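Local coordinates for protein neural cell adhesion molecule 1, 140 kDa isoform (Homo sapiens, PDB 2E3V) that probably mediates adhesion between cells as a membrane glycoprotein, the part described here being its first fibronectin type III domain, at residues E44-A47 and V52-S55. Numbering follows the deposited sequence.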
ATOM      1  N   GLU A  44       3.416   2.537  -3.057  1.00 35.62           N
ATOM      2  CA  GLU A  44       3.640   2.804  -4.478  1.00 36.41           C
ATOM      3  C   GLU A  44       2.847   1.777  -5.263  1.00 35.52           C
ATOM      4  O   GLU A  44       2.751   0.627  -4.856  1.00 34.98           O
ATOM      5  CB  GLU A  44       5.124   2.710  -4.837  1.00 36.31           C
ATOM      6  CG  GLU A  44       5.981   3.800  -4.203  1.00 39.13           C
ATOM      7  CD  GLU A  44       7.455   3.677  -4.555  1.00 39.61           C
ATOM      8  OE1 GLU A  44       8.072   4.703  -4.893  1.00 44.80           O
ATOM      9  OE2 GLU A  44       8.002   2.556  -4.494  1.00 44.95           O
ATOM     10  N   TRP A  45       2.262   2.194  -6.379  1.00 34.76           N
ATOM     11  CA  TRP A  45       1.487   1.277  -7.205  1.00 34.30           C
ATOM     12  C   TRP A  45       1.653   1.665  -8.670  1.00 34.01           C
ATOM     13  O   TRP A  45       2.007   2.801  -8.991  1.00 33.68           O
ATOM     14  CB  TRP A  45       0.007   1.247  -6.788  1.00 34.42           C
ATOM     15  CG  TRP A  45      -0.674   2.580  -6.933  1.00 34.16           C
ATOM     16  CD1 TRP A  45      -1.441   3.008  -7.985  1.00 35.02           C
ATOM     17  CD2 TRP A  45      -0.610   3.672  -6.010  1.00 34.62           C
ATOM     18  NE1 TRP A  45      -1.867   4.299  -7.761  1.00 34.83           N
ATOM     19  CE2 TRP A  45      -1.371   4.726  -6.556  1.00 35.80           C
ATOM     20  CE3 TRP A  45       0.019   3.859  -4.766  1.00 35.44           C
ATOM     21  CZ2 TRP A  45      -1.523   5.956  -5.903  1.00 35.47           C
ATOM     22  CZ3 TRP A  45      -0.139   5.078  -4.116  1.00 35.65           C
ATOM     23  CH2 TRP A  45      -0.903   6.110  -4.689  1.00 34.47           C
ATOM     24  N   ARG A  46       1.417   0.705  -9.548  1.00 33.62           N
ATOM     25  CA  ARG A  46       1.594   0.925 -10.964  1.00 33.73           C
ATOM     26  C   ARG A  46       0.788  -0.082 -11.754  1.00 33.79           C
ATOM     27  O   ARG A  46       0.852  -1.292 -11.492  1.00 33.52           O
ATOM     28  CB  ARG A  46       3.074   0.807 -11.314  1.00 33.56           C
ATOM     29  CG  ARG A  46       3.391   1.080 -12.753  1.00 33.31           C
ATOM     30  CD  ARG A  46       4.876   0.928 -12.985  1.00 34.14           C
ATOM     31  NE  ARG A  46       5.310  -0.462 -12.837  1.00 33.41           N
ATOM     32  CZ  ARG A  46       6.561  -0.876 -13.021  1.00 34.09           C
ATOM     33  NH1 ARG A  46       7.510  -0.006 -13.354  1.00 32.57           N
ATOM     34  NH2 ARG A  46       6.860  -2.160 -12.877  1.00 34.54           N
ATOM     35  N   ALA A  47       0.034   0.431 -12.719  1.00 34.17           N
ATOM     36  CA  ALA A  47      -0.799  -0.390 -13.580  1.00 34.83           C
ATOM     37  C   ALA A  47       0.021  -1.170 -14.589  1.00 35.53           C
ATOM     38  O   ALA A  47       1.119  -0.751 -14.993  1.00 35.64           O
ATOM     39  CB  ALA A  47      -1.822   0.474 -14.314  1.00 34.93           C
ATOM     40  N   VAL A  52       6.035   4.300 -14.681  1.00 38.59           N
ATOM     41  CA  VAL A  52       6.145   5.137 -13.494  1.00 38.54           C
ATOM     42  C   VAL A  52       5.223   4.649 -12.371  1.00 37.93           C
ATOM     43  O   VAL A  52       4.063   4.290 -12.602  1.00 38.09           O
ATOM     44  CB  VAL A  52       5.875   6.631 -13.826  1.00 38.24           C
ATOM     45  CG1 VAL A  52       6.013   7.514 -12.579  1.00 39.02           C
ATOM     46  CG2 VAL A  52       6.826   7.120 -14.917  1.00 39.47           C
ATOM     47  N   TRP A  53       5.764   4.618 -11.160  1.00 37.62           N
ATOM     48  CA  TRP A  53       4.998   4.265  -9.979  1.00 36.85           C
ATOM     49  C   TRP A  53       4.342   5.508  -9.390  1.00 36.71           C
ATOM     50  O   TRP A  53       4.986   6.551  -9.254  1.00 36.57           O
ATOM     51  CB  TRP A  53       5.911   3.650  -8.913  1.00 37.05           C
ATOM     52  CG  TRP A  53       6.493   2.344  -9.300  1.00 36.36           C
ATOM     53  CD1 TRP A  53       7.561   2.134 -10.121  1.00 37.05           C
ATOM     54  CD2 TRP A  53       6.056   1.056  -8.870  1.00 36.68           C
ATOM     55  NE1 TRP A  53       7.806   0.791 -10.241  1.00 36.65           N
ATOM     56  CE2 TRP A  53       6.898   0.104  -9.482  1.00 36.41           C
ATOM     57  CE3 TRP A  53       5.025   0.609  -8.031  1.00 35.82           C
ATOM     58  CZ2 TRP A  53       6.753  -1.271  -9.278  1.00 37.16           C
ATOM     59  CZ3 TRP A  53       4.878  -0.761  -7.828  1.00 37.08           C
ATOM     60  CH2 TRP A  53       5.740  -1.683  -8.453  1.00 36.45           C
ATOM     61  N   HIS A  54       3.066   5.395  -9.040  1.00 36.32           N
ATOM     62  CA  HIS A  54       2.401   6.446  -8.289  1.00 36.30           C
ATOM     63  C   HIS A  54       2.744   6.164  -6.824  1.00 35.99           C
ATOM     64  O   HIS A  54       3.132   5.049  -6.484  1.00 35.51           O
ATOM     65  CB  HIS A  54       0.888   6.408  -8.496  1.00 36.72           C
ATOM     66  CG  HIS A  54       0.452   6.689  -9.902  1.00 38.98           C
ATOM     67  ND1 HIS A  54       0.634   7.912 -10.506  1.00 42.15           N
ATOM     68  CD2 HIS A  54      -0.187   5.913 -10.809  1.00 41.46           C
ATOM     69  CE1 HIS A  54       0.150   7.874 -11.737  1.00 44.04           C
ATOM     70  NE2 HIS A  54      -0.360   6.672 -11.943  1.00 44.17           N
ATOM     71  N   SER A  55       2.615   7.161  -5.958  1.00 35.13           N
ATOM     72  CA  SER A  55       2.904   6.946  -4.542  1.00 34.94           C
ATOM     73  C   SER A  55       2.008   7.811  -3.683  1.00 34.61           C
ATOM     74  O   SER A  55       1.478   8.813  -4.142  1.00 33.85           O
ATOM     75  CB  SER A  55       4.353   7.295  -4.230  1.00 34.78           C
ATOM     76  OG  SER A  55       4.559   8.675  -4.435  1.00 35.60           O
TER
HETATM   77  O   HOH W   1       7.189   7.143  -6.973  1.00 68.69           O
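Trp45 and His54 face each other as a hydrogen-bonded antiparallel pair and satisfy both of each other's backbone groups. His54 N donates to Trp45 O at 2.8 Å, and Trp45 N donates to His54 O at 3.0 Å. His54 O also receives a CA-H...O contact from Glu44 CA at 3.1 Å.

On one face of the sheet, the Trp45 indole leans over strand 54-59, its CG between the backbone N and carbonyl carbon (chi1 62°). His54 CB sits over the five-membered ring of Trp45, 3.7 Å from its centroid in a CH-pi contact, while the six-membered ring lies over the Ser55 backbone, Trp45 CZ3 being 3.5 Å from Ser55 C.

Glu44 and Ser55, the adjoining non-hydrogen-bonded pair, point to the opposite face, where Glu44 CG meets Ser55 CB. On that side Arg46 runs out over the indole of Trp53, just before strand 54-59, placing CD above the five-membered ring 4.0 Å from its centroid; the guanidinium plane is 27° from that of the indole. Arg46 NH1 and Trp53 NE1, both donors, are 3.2 Å apart without bonding, and NH1 is instead taken by Glu51 O. Glu44 OE2 forms a salt bridge with Arg83, which also makes a cation-pi contact with Trp53. A water donates to Trp53 O and, weakly at 3.3 Å, to Glu44 OE1.

The contact closes the hairpin of strands 38-47 and 54-59 in the four-stranded sheet of the fibronectin type III sandwich. Strand 54-59 is outermost within the chain, whereas 38-47 is also paired with 79-88 through Arg83 and Ala81, and Trp45 packs on Leu74.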